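Local coordinates for protein Alpha/beta hydrolase (Legionella pneumophila subsp. pneumophila str. Philadelphia 1, PDB 4EZI) that is of unknown function but adopts the alpha/beta-hydrolase fold and may act as a lipase-like hydrolase on acylglycerols, at residues T21-L26 with L35-D40. Numbering follows the deposited sequence. Where two conformers were deposited one is given.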
loop_
_atom_site.group_PDB
_atom_site.type_symbol
_atom_site.label_atom_id
_atom_site.label_comp_id
_atom_site.label_asym_id
_atom_site.label_seq_id
_atom_site.Cartn_x
_atom_site.Cartn_y
_atom_site.Cartn_z
ATOM N N THR A 21 15.360 -16.986 10.332
ATOM C CA THR A 21 15.415 -15.531 10.067
ATOM C C THR A 21 14.035 -14.890 10.302
ATOM O O THR A 21 13.927 -13.820 10.917
ATOM C CB THR A 21 15.912 -15.269 8.641
ATOM O OG1 THR A 21 17.158 -15.949 8.447
ATOM C CG2 THR A 21 16.084 -13.801 8.372
ATOM N N ALA A 22 12.982 -15.590 9.891
ATOM C CA ALA A 22 11.620 -15.136 10.090
ATOM C C ALA A 22 11.285 -15.021 11.565
ATOM O O ALA A 22 10.680 -14.037 11.998
ATOM C CB ALA A 22 10.618 -16.076 9.369
ATOM N N GLU A 23 11.661 -16.034 12.352
ATOM C CA GLU A 23 11.385 -16.039 13.791
ATOM C C GLU A 23 12.035 -14.847 14.481
ATOM O O GLU A 23 11.426 -14.193 15.319
ATOM C CB GLU A 23 11.863 -17.345 14.422
ATOM C CG GLU A 23 11.506 -17.466 15.898
ATOM C CD GLU A 23 11.545 -18.900 16.397
ATOM O OE1 GLU A 23 11.711 -19.826 15.568
ATOM O OE2 GLU A 23 11.393 -19.102 17.621
ATOM N N ILE A 24 13.273 -14.552 14.121
ATOM C CA ILE A 24 13.978 -13.385 14.674
ATOM C C ILE A 24 13.245 -12.100 14.347
ATOM O O ILE A 24 13.094 -11.230 15.202
ATOM C CB ILE A 24 15.426 -13.336 14.141
ATOM C CG1 ILE A 24 16.239 -14.504 14.742
ATOM C CG2 ILE A 24 16.116 -12.000 14.439
ATOM C CD1 ILE A 24 17.509 -14.862 14.007
ATOM N N ALA A 25 12.739 -11.984 13.119
ATOM C CA ALA A 25 12.037 -10.786 12.721
ATOM C C ALA A 25 10.717 -10.633 13.465
ATOM O O ALA A 25 10.357 -9.523 13.891
ATOM C CB ALA A 25 11.796 -10.800 11.224
ATOM N N LEU A 26 9.993 -11.740 13.643
ATOM C CA LEU A 26 8.713 -11.681 14.351
ATOM C C LEU A 26 8.901 -11.283 15.814
ATOM O O LEU A 26 8.105 -10.555 16.370
ATOM C CB LEU A 26 7.997 -13.035 14.272
ATOM C CG LEU A 26 7.502 -13.458 12.888
ATOM C CD1 LEU A 26 7.205 -14.970 12.831
ATOM C CD2 LEU A 26 6.265 -12.667 12.473
ATOM N N LEU A 35 2.975 -15.562 16.417
ATOM C CA LEU A 35 2.765 -16.425 15.249
ATOM C C LEU A 35 3.790 -17.548 15.259
ATOM O O LEU A 35 4.929 -17.353 15.666
ATOM C CB LEU A 35 2.891 -15.607 13.964
ATOM C CG LEU A 35 1.820 -14.529 13.748
ATOM C CD1 LEU A 35 2.132 -13.734 12.470
ATOM C CD2 LEU A 35 0.447 -15.144 13.609
ATOM N N THR A 36 3.373 -18.715 14.805
ATOM C CA THR A 36 4.236 -19.874 14.665
ATOM C C THR A 36 4.763 -19.951 13.229
ATOM O O THR A 36 3.998 -19.786 12.281
ATOM C CB THR A 36 3.437 -21.168 14.961
ATOM O OG1 THR A 36 2.911 -21.124 16.298
ATOM C CG2 THR A 36 4.312 -22.399 14.829
ATOM N N VAL A 37 6.064 -20.193 13.088
ATOM C CA VAL A 37 6.685 -20.326 11.766
ATOM C C VAL A 37 6.684 -21.794 11.344
ATOM O O VAL A 37 7.025 -22.681 12.132
ATOM C CB VAL A 37 8.130 -19.732 11.707
ATOM C CG1 VAL A 37 8.134 -18.291 12.212
ATOM C CG2 VAL A 37 9.133 -20.558 12.495
ATOM N N HIS A 38 6.292 -22.042 10.097
ATOM C CA HIS A 38 6.170 -23.392 9.540
ATOM C C HIS A 38 6.996 -23.642 8.280
ATOM O O HIS A 38 7.175 -24.801 7.923
ATOM C CB HIS A 38 4.697 -23.702 9.206
ATOM C CG HIS A 38 3.758 -23.544 10.353
ATOM N ND1 HIS A 38 3.646 -24.491 11.354
ATOM C CD2 HIS A 38 2.865 -22.566 10.649
ATOM C CE1 HIS A 38 2.726 -24.091 12.217
ATOM N NE2 HIS A 38 2.238 -22.932 11.809
ATOM N N TYR A 39 7.480 -22.584 7.608
ATOM C CA TYR A 39 8.096 -22.697 6.275
ATOM C C TYR A 39 9.334 -21.871 6.117
ATOM O O TYR A 39 9.475 -20.841 6.782
ATOM C CB TYR A 39 7.105 -22.206 5.211
ATOM C CG TYR A 39 5.859 -23.044 5.171
ATOM C CD1 TYR A 39 5.908 -24.324 4.656
ATOM C CD2 TYR A 39 4.655 -22.576 5.653
ATOM C CE1 TYR A 39 4.789 -25.109 4.628
ATOM C CE2 TYR A 39 3.506 -23.358 5.629
ATOM C CZ TYR A 39 3.578 -24.621 5.098
ATOM O OH TYR A 39 2.446 -25.414 5.087
ATOM N N ASP A 40 10.212 -22.356 5.235
ATOM C CA ASP A 40 11.225 -21.525 4.593
ATOM C C ASP A 40 10.628 -21.014 3.269
ATOM O O ASP A 40 9.778 -21.687 2.679
ATOM C CB ASP A 40 12.502 -22.342 4.328
ATOM C CG ASP A 40 12.988 -23.065 5.543
ATOM O OD1 ASP A 40 13.253 -22.413 6.543
ATOM O OD2 ASP A 40 13.116 -24.317 5.503
#
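V37 takes part in three of the four side-chain contacts here, with L26 the second main contributor: its side chain points at helix 19-27 and reaches A22, E23 and L26, and its CA lies 6.7 Å from the CA of E23. The apolar part runs through CG1 of V37, which meets L26 and A22, and through a second pair, L26 with L35. In the conformer given, V37 CG1, set anti to the carbonyl carbon, packs 3.5 Å from CD1 of L26, the two side chains running past each other in opposite directions. The same CG1 sits 4.4 Å from A22 CB, a looser contact. L26 forks its contacts, for its other methyl, CD2, lies 4.3 Å from L35 CD1; the L26 side chain also touches L32.

The polar side chain contributes at the margin. With CG anti to the backbone N (chi1 -175°), E23 extends across V37 at about a right angle, and OE1 comes to 4.1 Å from V37 CG2, a tentative approach, since both residues have a second conformer.

Hydrogen bonds place the loop from outside: T36 O accepts from S108 and Y39 O from N107, on helix 99-108, which A22 also touches, and D40 OD1 receives R19 N at the start of helix 19-27. Helix 19-27 thus packs against the loop that follows it, within the connection between adjacent antiparallel strands 8-17 and 41-51 at one edge of the alpha/beta-hydrolase sheet.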